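Maleylacetoacetate isomerase (Anaeromyxobacter dehalogenans, PDB 4IGJ) probably catalyses the glutathione-dependent isomerisation of maleylacetoacetate and may also have glutathione transferase activity, as a zeta-class member of the glutathione transferase superfamily. Local coordinates at residues Y30-S35 / A197-L202; C188-Q193 / P208-V213; Q193-R198 / A225-R230. All coordinates share one frame; numbering follows the deposited sequence.

Contact 1: Y30-S35 / A197-L202; sequences YWRSSS and ARRFGL. With SO4 (sulfate ion), chain C.
At the junction of the N-terminal and helical C-terminal domains of this glutathione transferase fold, Arg32 and Arg199 meet through their guanidinium ends. Arg199 NE sits over the centre of one face of the Arg32 guanidinium, 3.2 Å from Arg32 CZ, and Trp31 CH2 lies over the rim of the opposite face. The two guanidinium planes are turned 68° apart, and Arg32 NH1 falls in plane at the edge of the Arg199 group. All the nearby nitrogens are donors, so no hydrogen bond joins the pair; Arg32 NH2 bonds instead to Thr241 O, which holds the group in place beside the second cation. Arg199 gets there with CG anti to its backbone N (chi1 -172°) and a chain extended as far as NE. It leaves helix 185-199 on the last helical turn, which a Schellman motif closes: Gly201, with positive phi, gives its N to Arg198 O at 2.8 Å, and Leu202 N reaches Ala197 O at 3.0 Å. On the other side, a type I turn from Tyr30 to Ser33 leads into helix 34-45, where Ser33 OG caps Ala36 N. Here begins the zeta-class Ser-Ser-Cys signature, with Ser35 in the cysteine place; Ser35 binds glutathione in a crystal structure of this protein. A sulfate, probably from the crystallisation liquor, occupies this helix start in a double grip by Ser34: Ser34 N donates to sulfate O3 at 2.8 Å, nearly straight at 168°, and Ser34 OG to sulfate O2 at 2.8 Å. Gln132 and Gln135 also hold the ion by their side-chain amides.

Contact 2: C188-Q193 / P208-V213; sequences CYLVPQ and PTLRRV
Leu190 is the residue through which 188-193 meets 208-213, and it touches two side chains there, Leu210 and Val213. Just before it, Tyr189 turns toward helix 114-128 and hydrogen-bonds through OH to Ser93 OG, a residue that binds glutathione in a crystal structure of this protein. Leu190 then points toward helix 208-218: chi1 of 175° carries CG out in that direction, and chi2 of 66° sets CD1 toward Leu210 and CD2 toward Val213. Leu190 CD1 rests 4.0 Å from Leu210 CD2, with the other methyl of the Leu210 fork almost as near. Leu190 CD2 reaches further along the helix to Val213 CG1 at 3.7 Å, while still lying 4.2 Å from Leu210 CD2. Leu210 and Val213, three residues apart, present their side chains on the same side of helix 208-218, and the leucine fork lies across both; the backbones come closest at Leu190 CA and Leu210 CA, 7.9 Å apart. Leu166 of helix 150-171 and Ser178 also pack on Leu190. At Pro192, whose nitrogen cannot bond to the preceding turn, helix 185-199 kinks. The start of helix 208-218 is tied to helix 150-171, as Glu167 takes hydrogen bonds from Thr209 OG1 and Leu210 N. The core helix 185-199 of the glutathione transferase C-terminal domain is thus covered here by helix 208-218. The buried contact is wholly aliphatic, without a hydrogen bond or salt bridge across it, so its stability should come from close packing and exclusion of water.

Contact 3: Q193-R198 / A225-R230; sequences QLYNAR and AAHPDR. With SO4 (sulfate ion), chain C.
Tyr195 directs its ring edge at the imidazole face of His227, in an offset edge-to-face pair with the planes 80° apart and the centroids separated by 5.7 Å. The nearest atoms of the two rings are Tyr195 CE1 and His227 CE1, 4.0 Å apart. Pro228 approaches Tyr195 quite differently: Pro228 CG lies over one face of the phenol, toward its rim, 4.1 Å from Tyr195 CZ. The same proline also lays CD over a face of His227, so it touches both rings. In Tyr195, chi1 of 171° carries the ring on in the direction its CB already takes, toward this loop. The imidazole is held from its own segment: Asp229 N donates to His227 ND1 at 3.0 Å, close to the ring plane and nearly straight (172°). ND1 therefore serves as an acceptor, which is consistent with any ring proton being on NE2. At the far end of the phenol, Tyr195 OH bonds with Arg32 NE and with a water 2.8 Å away that lies in the plane of the ring. This water donates to Asp229 OD1, though over a doubtfully short distance, and Asp229 OD1 also forms a salt bridge with Arg240. Next along the helix, Asn196 ND2 bonds to Gln135 OE1 and only weakly to the sulfate. Tyr195, His227 and Pro228 gather with Trp37, which packs edge-to-face with both rings, in an aromatic cluster through which the segment after helix 221-226 packs against both core helix 185-199 and helix 34-45 of the thioredoxin-like N-terminal domain.

Helix 185-199 runs through all three contacts: 188-193 meets helix 208-218 in contact 2, 193-198 the loop after helix 221-226 in contact 3, and its end the N-terminal domain in contact 1. Contacts 1 and 3 are nearest, with centres about 6 Å apart, and join through Arg32 NE and Tyr195 OH, 3.0 Å apart in a probable hydrogen bond; both also touch the sulfate. Contact 2, whose touching residues are all buried, has its centre about 13 Å from that of contact 1, yet Ser34 CB packs on Pro192 CB at 3.9 Å. The side chains of Leu190 and Tyr195 lie about 9 and 10 Å from that of Arg38, which binds glutathione in a crystal structure of this protein.

Contact 1: Y30-S35 / A197-L202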
loop_
_atom_site.group_PDB
_atom_site.type_symbol
_atom_site.label_atom_id
_atom_site.label_comp_id
_atom_site.label_asym_id
_atom_site.label_seq_id
_atom_site.Cartn_x
_atom_site.Cartn_y
_atom_site.Cartn_z
ATOM N N TYR A 30 1.310 10.561 15.835
ATOM C CA TYR A 30 1.870 11.911 15.770
ATOM C C TYR A 30 0.794 12.766 15.116
ATOM O O TYR A 30 0.157 12.329 14.152
ATOM C CB TYR A 30 3.145 11.886 14.921
ATOM C CG TYR A 30 3.796 13.230 14.646
ATOM C CD1 TYR A 30 4.311 14.004 15.677
ATOM C CD2 TYR A 30 3.935 13.690 13.346
ATOM C CE1 TYR A 30 4.913 15.222 15.418
ATOM C CE2 TYR A 30 4.537 14.900 13.073
ATOM C CZ TYR A 30 5.025 15.657 14.113
ATOM O OH TYR A 30 5.625 16.865 13.832
ATOM N N TRP A 31 0.575 13.982 15.621
ATOM C CA TRP A 31 -0.578 14.778 15.187
ATOM C C TRP A 31 -0.623 14.941 13.671
ATOM O O TRP A 31 -1.696 14.865 13.064
ATOM C CB TRP A 31 -0.595 16.154 15.886
ATOM C CG TRP A 31 0.535 17.047 15.460
ATOM C CD1 TRP A 31 1.838 16.954 15.842
ATOM C CD2 TRP A 31 0.455 18.160 14.560
ATOM N NE1 TRP A 31 2.582 17.945 15.237
ATOM C CE2 TRP A 31 1.759 18.689 14.433
ATOM C CE3 TRP A 31 -0.587 18.758 13.846
ATOM C CZ2 TRP A 31 2.048 19.794 13.628
ATOM C CZ3 TRP A 31 -0.305 19.857 13.052
ATOM C CH2 TRP A 31 1.007 20.363 12.947
ATOM N N ARG A 32 0.540 15.105 13.053
ATOM C CA ARG A 32 0.577 15.423 11.631
ATOM C C ARG A 32 0.848 14.234 10.710
ATOM O O ARG A 32 0.900 14.396 9.488
ATOM C CB ARG A 32 1.595 16.522 11.362
ATOM C CG ARG A 32 1.160 17.454 10.262
ATOM C CD ARG A 32 2.183 18.541 10.048
ATOM N NE ARG A 32 1.557 19.762 9.564
ATOM C CZ ARG A 32 2.203 20.913 9.424
ATOM N NH1 ARG A 32 1.565 21.987 8.978
ATOM N NH2 ARG A 32 3.489 20.983 9.728
ATOM N N SER A 33 1.019 13.050 11.284
ATOM C CA SER A 33 1.293 11.847 10.483
ATOM C C SER A 33 0.081 11.436 9.648
ATOM O O SER A 33 -0.982 11.139 10.198
ATOM C CB SER A 33 1.676 10.687 11.408
ATOM O OG SER A 33 1.591 9.440 10.731
ATOM N N SER A 34 0.222 11.409 8.324
ATOM C CA SER A 34 -0.923 11.041 7.493
ATOM C C SER A 34 -1.283 9.572 7.688
ATOM O O SER A 34 -2.459 9.211 7.679
ATOM C CB SER A 34 -0.691 11.374 6.011
ATOM O OG SER A 34 0.230 10.487 5.411
ATOM N N SER A 35 -0.278 8.729 7.891
ATOM C CA SER A 35 -0.550 7.321 8.124
ATOM C C SER A 35 -1.339 7.117 9.416
ATOM O O SER A 35 -2.292 6.321 9.447
ATOM C CB SER A 35 0.733 6.493 8.116
ATOM O OG SER A 35 0.426 5.110 8.225
ATOM N N ALA A 197 -1.190 17.610 0.229
ATOM C CA ALA A 197 -1.144 18.357 -1.024
ATOM C C ALA A 197 -1.153 19.854 -0.737
ATOM O O ALA A 197 -0.346 20.602 -1.297
ATOM C CB ALA A 197 -2.311 17.992 -1.920
ATOM N N ARG A 198 -2.051 20.282 0.145
ATOM C CA ARG A 198 -2.147 21.698 0.504
ATOM C C ARG A 198 -0.873 22.169 1.194
ATOM O O ARG A 198 -0.347 23.232 0.871
ATOM C CB ARG A 198 -3.379 21.956 1.380
ATOM C CG ARG A 198 -4.692 21.767 0.638
ATOM C CD ARG A 198 -5.897 22.080 1.503
ATOM N NE ARG A 198 -7.119 21.556 0.903
ATOM C CZ ARG A 198 -7.721 20.437 1.296
ATOM N NH1 ARG A 198 -7.230 19.741 2.309
ATOM N NH2 ARG A 198 -8.828 20.028 0.684
ATOM N N ARG A 199 -0.365 21.364 2.121
ATOM C CA ARG A 199 0.871 21.656 2.842
ATOM C C ARG A 199 1.990 22.014 1.862
ATOM O O ARG A 199 2.758 22.957 2.092
ATOM C CB ARG A 199 1.265 20.428 3.661
ATOM C CG ARG A 199 2.421 20.607 4.615
ATOM C CD ARG A 199 2.276 19.605 5.760
ATOM N NE ARG A 199 3.349 19.702 6.740
ATOM C CZ ARG A 199 4.505 19.055 6.643
ATOM N NH1 ARG A 199 4.749 18.265 5.602
ATOM N NH2 ARG A 199 5.424 19.203 7.583
ATOM N N PHE A 200 2.057 21.274 0.758
ATOM C CA PHE A 200 3.121 21.433 -0.228
ATOM C C PHE A 200 2.786 22.474 -1.289
ATOM O O PHE A 200 3.531 22.646 -2.251
ATOM C CB PHE A 200 3.439 20.085 -0.886
ATOM C CG PHE A 200 4.181 19.140 0.012
ATOM C CD1 PHE A 200 5.447 19.465 0.474
ATOM C CD2 PHE A 200 3.625 17.923 0.384
ATOM C CE1 PHE A 200 6.143 18.601 1.309
ATOM C CE2 PHE A 200 4.313 17.049 1.218
ATOM C CZ PHE A 200 5.574 17.389 1.679
ATOM N N GLY A 201 1.668 23.164 -1.113
ATOM C CA GLY A 201 1.276 24.231 -2.017
ATOM C C GLY A 201 0.825 23.753 -3.379
ATOM O O GLY A 201 0.913 24.489 -4.368
ATOM N N LEU A 202 0.338 22.517 -3.448
ATOM C CA LEU A 202 -0.174 22.009 -4.715
ATOM C C LEU A 202 -1.565 22.562 -4.992
ATOM O O LEU A 202 -2.440 22.523 -4.127
ATOM C CB LEU A 202 -0.212 20.482 -4.715
ATOM C CG LEU A 202 -0.629 19.828 -6.028
ATOM C CD1 LEU A 202 0.429 20.073 -7.092
ATOM C CD2 LEU A 202 -0.878 18.329 -5.826
HETATM S S SO4 C . 3.443 12.225 6.024
HETATM O O1 SO4 C . 3.734 13.538 5.478
HETATM O O2 SO4 C . 2.799 11.413 4.995
HETATM O O3 SO4 C . 2.565 12.394 7.169
HETATM O O4 SO4 C . 4.679 11.601 6.467
#

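Contact 2: C188-Q193 / P208-V213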
loop_
_atom_site.group_PDB
_atom_site.type_symbol
_atom_site.label_atom_id
_atom_site.label_comp_id
_atom_site.label_asym_id
_atom_site.label_seq_id
_atom_site.Cartn_x
_atom_site.Cartn_y
_atom_site.Cartn_z
ATOM N N CYS A 188 -10.599 7.445 4.025
ATOM C CA CYS A 188 -9.601 7.465 5.092
ATOM C C CYS A 188 -8.201 7.747 4.552
ATOM O O CYS A 188 -7.354 8.302 5.266
ATOM C CB CYS A 188 -9.617 6.151 5.877
ATOM S SG CYS A 188 -11.180 5.832 6.771
ATOM N N TYR A 189 -7.969 7.372 3.294
ATOM C CA TYR A 189 -6.698 7.636 2.607
ATOM C C TYR A 189 -6.707 8.970 1.851
ATOM O O TYR A 189 -5.708 9.695 1.846
ATOM C CB TYR A 189 -6.340 6.464 1.666
ATOM C CG TYR A 189 -5.767 5.295 2.429
ATOM C CD1 TYR A 189 -4.396 5.108 2.512
ATOM C CD2 TYR A 189 -6.598 4.408 3.109
ATOM C CE1 TYR A 189 -3.856 4.054 3.248
ATOM C CE2 TYR A 189 -6.064 3.363 3.853
ATOM C CZ TYR A 189 -4.704 3.196 3.919
ATOM O OH TYR A 189 -4.171 2.175 4.661
ATOM N N LEU A 190 -7.829 9.296 1.216
ATOM C CA LEU A 190 -7.940 10.538 0.447
ATOM C C LEU A 190 -7.747 11.796 1.296
ATOM O O LEU A 190 -6.977 12.694 0.934
ATOM C CB LEU A 190 -9.299 10.607 -0.244
ATOM C CG LEU A 190 -9.544 11.923 -0.974
ATOM C CD1 LEU A 190 -8.580 12.060 -2.128
ATOM C CD2 LEU A 190 -10.975 11.958 -1.464
ATOM N N VAL A 191 -8.442 11.860 2.426
ATOM C CA VAL A 191 -8.488 13.091 3.203
ATOM C C VAL A 191 -7.109 13.533 3.719
ATOM O O VAL A 191 -6.720 14.679 3.518
ATOM C CB VAL A 191 -9.578 13.014 4.292
ATOM C CG1 VAL A 191 -9.416 14.138 5.311
ATOM C CG2 VAL A 191 -10.956 13.085 3.640
ATOM N N PRO A 192 -6.339 12.627 4.328
ATOM C CA PRO A 192 -5.011 13.067 4.768
ATOM C C PRO A 192 -4.086 13.424 3.601
ATOM O O PRO A 192 -3.223 14.296 3.750
ATOM C CB PRO A 192 -4.492 11.858 5.552
ATOM C CG PRO A 192 -5.753 11.183 6.049
ATOM C CD PRO A 192 -6.673 11.293 4.866
ATOM N N GLN A 193 -4.270 12.781 2.450
ATOM C CA GLN A 193 -3.406 13.056 1.311
ATOM C C GLN A 193 -3.672 14.450 0.748
ATOM O O GLN A 193 -2.737 15.140 0.332
ATOM C CB GLN A 193 -3.568 11.984 0.226
ATOM C CG GLN A 193 -2.537 12.101 -0.900
ATOM C CD GLN A 193 -1.127 11.953 -0.383
ATOM O OE1 GLN A 193 -0.696 10.849 -0.053
ATOM N NE2 GLN A 193 -0.397 13.064 -0.283
ATOM N N PRO A 208 -11.682 18.419 -9.034
ATOM C CA PRO A 208 -12.947 18.893 -8.463
ATOM C C PRO A 208 -13.753 17.813 -7.746
ATOM O O PRO A 208 -14.420 18.134 -6.765
ATOM C CB PRO A 208 -13.714 19.417 -9.688
ATOM C CG PRO A 208 -13.154 18.667 -10.834
ATOM C CD PRO A 208 -11.698 18.447 -10.507
ATOM N N THR A 209 -13.701 16.568 -8.215
ATOM C CA THR A 209 -14.409 15.491 -7.532
ATOM C C THR A 209 -13.790 15.243 -6.152
ATOM O O THR A 209 -14.501 15.098 -5.157
ATOM C CB THR A 209 -14.420 14.188 -8.342
ATOM O OG1 THR A 209 -14.844 14.462 -9.684
ATOM C CG2 THR A 209 -15.370 13.170 -7.710
ATOM N N LEU A 210 -12.462 15.224 -6.093
ATOM C CA LEU A 210 -11.776 15.007 -4.821
ATOM C C LEU A 210 -12.065 16.132 -3.826
ATOM O O LEU A 210 -12.206 15.883 -2.631
ATOM C CB LEU A 210 -10.268 14.860 -5.033
ATOM C CG LEU A 210 -9.796 13.728 -5.946
ATOM C CD1 LEU A 210 -8.286 13.568 -5.889
ATOM C CD2 LEU A 210 -10.494 12.417 -5.607
ATOM N N ARG A 211 -12.159 17.369 -4.319
ATOM C CA ARG A 211 -12.460 18.513 -3.465
ATOM C C ARG A 211 -13.856 18.405 -2.856
ATOM O O ARG A 211 -14.049 18.681 -1.670
ATOM C CB ARG A 211 -12.316 19.827 -4.245
ATOM C CG ARG A 211 -10.875 20.209 -4.560
ATOM C CD ARG A 211 -10.770 21.629 -5.119
ATOM N NE ARG A 211 -10.895 21.669 -6.573
ATOM C CZ ARG A 211 -11.989 22.053 -7.228
ATOM N NH1 ARG A 211 -13.068 22.439 -6.562
ATOM N NH2 ARG A 211 -12.001 22.053 -8.554
ATOM N N ARG A 212 -14.820 17.994 -3.678
ATOM C CA ARG A 212 -16.191 17.806 -3.224
ATOM C C ARG A 212 -16.278 16.704 -2.168
ATOM O O ARG A 212 -16.975 16.851 -1.165
ATOM C CB ARG A 212 -17.105 17.482 -4.407
ATOM N N VAL A 213 -15.559 15.604 -2.392
ATOM C CA VAL A 213 -15.540 14.516 -1.420
ATOM C C VAL A 213 -14.904 14.974 -0.108
ATOM O O VAL A 213 -15.425 14.692 0.975
ATOM C CB VAL A 213 -14.806 13.276 -1.969
ATOM C CG1 VAL A 213 -14.604 12.245 -0.866
ATOM C CG2 VAL A 213 -15.592 12.663 -3.122
#

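Contact 3: Q193-R198 / A225-R230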
loop_
_atom_site.group_PDB
_atom_site.type_symbol
_atom_site.label_atom_id
_atom_site.label_comp_id
_atom_site.label_asym_id
_atom_site.label_seq_id
_atom_site.Cartn_x
_atom_site.Cartn_y
_atom_site.Cartn_z
ATOM N N GLN A 193 -4.270 12.781 2.450
ATOM C CA GLN A 193 -3.406 13.056 1.311
ATOM C C GLN A 193 -3.672 14.450 0.748
ATOM O O GLN A 193 -2.737 15.140 0.332
ATOM C CB GLN A 193 -3.568 11.984 0.226
ATOM C CG GLN A 193 -2.537 12.101 -0.900
ATOM C CD GLN A 193 -1.127 11.953 -0.383
ATOM O OE1 GLN A 193 -0.696 10.849 -0.053
ATOM N NE2 GLN A 193 -0.397 13.064 -0.283
ATOM N N LEU A 194 -4.935 14.870 0.751
ATOM C CA LEU A 194 -5.280 16.220 0.287
ATOM C C LEU A 194 -4.723 17.277 1.235
ATOM O O LEU A 194 -4.272 18.331 0.786
ATOM C CB LEU A 194 -6.791 16.383 0.136
ATOM C CG LEU A 194 -7.440 15.590 -0.989
ATOM C CD1 LEU A 194 -8.947 15.706 -0.888
ATOM C CD2 LEU A 194 -6.949 16.078 -2.347
ATOM N N TYR A 195 -4.724 16.997 2.533
ATOM C CA TYR A 195 -4.096 17.893 3.496
ATOM C C TYR A 195 -2.602 18.038 3.177
ATOM O O TYR A 195 -2.052 19.143 3.221
ATOM C CB TYR A 195 -4.316 17.354 4.909
ATOM C CG TYR A 195 -3.556 18.035 6.041
ATOM C CD1 TYR A 195 -4.188 18.938 6.885
ATOM C CD2 TYR A 195 -2.229 17.713 6.306
ATOM C CE1 TYR A 195 -3.490 19.528 7.942
ATOM C CE2 TYR A 195 -1.535 18.299 7.344
ATOM C CZ TYR A 195 -2.169 19.199 8.159
ATOM O OH TYR A 195 -1.461 19.769 9.203
ATOM N N ASN A 196 -1.937 16.939 2.839
ATOM C CA ASN A 196 -0.520 17.025 2.498
ATOM C C ASN A 196 -0.293 17.786 1.194
ATOM O O ASN A 196 0.675 18.540 1.081
ATOM C CB ASN A 196 0.115 15.627 2.459
ATOM C CG ASN A 196 0.417 15.082 3.842
ATOM O OD1 ASN A 196 0.058 15.680 4.852
ATOM N ND2 ASN A 196 1.065 13.923 3.889
ATOM N N ALA A 197 -1.190 17.610 0.229
ATOM C CA ALA A 197 -1.144 18.357 -1.024
ATOM C C ALA A 197 -1.153 19.854 -0.737
ATOM O O ALA A 197 -0.346 20.602 -1.297
ATOM C CB ALA A 197 -2.311 17.992 -1.920
ATOM N N ARG A 198 -2.051 20.282 0.145
ATOM C CA ARG A 198 -2.147 21.698 0.504
ATOM C C ARG A 198 -0.873 22.169 1.194
ATOM O O ARG A 198 -0.347 23.232 0.871
ATOM C CB ARG A 198 -3.379 21.956 1.380
ATOM C CG ARG A 198 -4.692 21.767 0.638
ATOM C CD ARG A 198 -5.897 22.080 1.503
ATOM N NE ARG A 198 -7.119 21.556 0.903
ATOM C CZ ARG A 198 -7.721 20.437 1.296
ATOM N NH1 ARG A 198 -7.230 19.741 2.309
ATOM N NH2 ARG A 198 -8.828 20.028 0.684
ATOM N N ALA A 225 -12.972 14.994 14.402
ATOM C CA ALA A 225 -12.275 14.435 15.551
ATOM C C ALA A 225 -10.865 13.941 15.222
ATOM O O ALA A 225 -9.976 13.975 16.073
ATOM C CB ALA A 225 -13.101 13.312 16.183
ATOM N N ALA A 226 -10.662 13.462 13.995
ATOM C CA ALA A 226 -9.407 12.800 13.641
ATOM C C ALA A 226 -8.363 13.741 13.031
ATOM O O ALA A 226 -7.207 13.357 12.838
ATOM C CB ALA A 226 -9.687 11.634 12.684
ATOM N N HIS A 227 -8.790 14.959 12.715
ATOM C CA HIS A 227 -7.932 15.964 12.098
ATOM C C HIS A 227 -6.725 16.288 12.973
ATOM O O HIS A 227 -6.832 16.323 14.198
ATOM C CB HIS A 227 -8.742 17.231 11.860
ATOM C CG HIS A 227 -8.075 18.209 10.949
ATOM N ND1 HIS A 227 -7.089 19.072 11.376
ATOM C CD2 HIS A 227 -8.265 18.463 9.633
ATOM C CE1 HIS A 227 -6.696 19.818 10.356
ATOM N NE2 HIS A 227 -7.388 19.464 9.288
ATOM N N PRO A 228 -5.567 16.538 12.347
ATOM C CA PRO A 228 -4.360 16.880 13.110
ATOM C C PRO A 228 -4.590 17.975 14.142
ATOM O O PRO A 228 -4.052 17.869 15.244
ATOM C CB PRO A 228 -3.396 17.373 12.025
ATOM C CG PRO A 228 -3.784 16.542 10.823
ATOM C CD PRO A 228 -5.287 16.393 10.906
ATOM N N ASP A 229 -5.387 18.987 13.812
ATOM C CA ASP A 229 -5.516 20.135 14.706
ATOM C C ASP A 229 -6.197 19.796 16.026
ATOM O O ASP A 229 -6.078 20.546 16.999
ATOM C CB ASP A 229 -6.284 21.263 14.022
ATOM C CG ASP A 229 -5.526 21.871 12.873
ATOM O OD1 ASP A 229 -4.318 21.598 12.738
ATOM O OD2 ASP A 229 -6.156 22.617 12.092
ATOM N N ARG A 230 -6.930 18.691 16.064
ATOM C CA ARG A 230 -7.645 18.309 17.280
ATOM C C ARG A 230 -6.893 17.283 18.120
ATOM O O ARG A 230 -7.399 16.824 19.139
ATOM C CB ARG A 230 -9.028 17.757 16.936
ATOM C CG ARG A 230 -9.891 18.722 16.161
ATOM C CD ARG A 230 -10.368 19.899 16.999
ATOM N NE ARG A 230 -11.403 19.537 17.967
ATOM C CZ ARG A 230 -12.651 19.192 17.652
ATOM N NH1 ARG A 230 -13.039 19.127 16.385
ATOM N NH2 ARG A 230 -13.514 18.893 18.613
HETATM S S SO4 C . 3.443 12.225 6.024
HETATM O O1 SO4 C . 3.734 13.538 5.478
HETATM O O2 SO4 C . 2.799 11.413 4.995
HETATM O O3 SO4 C . 2.565 12.394 7.169
HETATM O O4 SO4 C . 4.679 11.601 6.467
HETATM O O HOH W 1 -2.716 21.588 10.938
#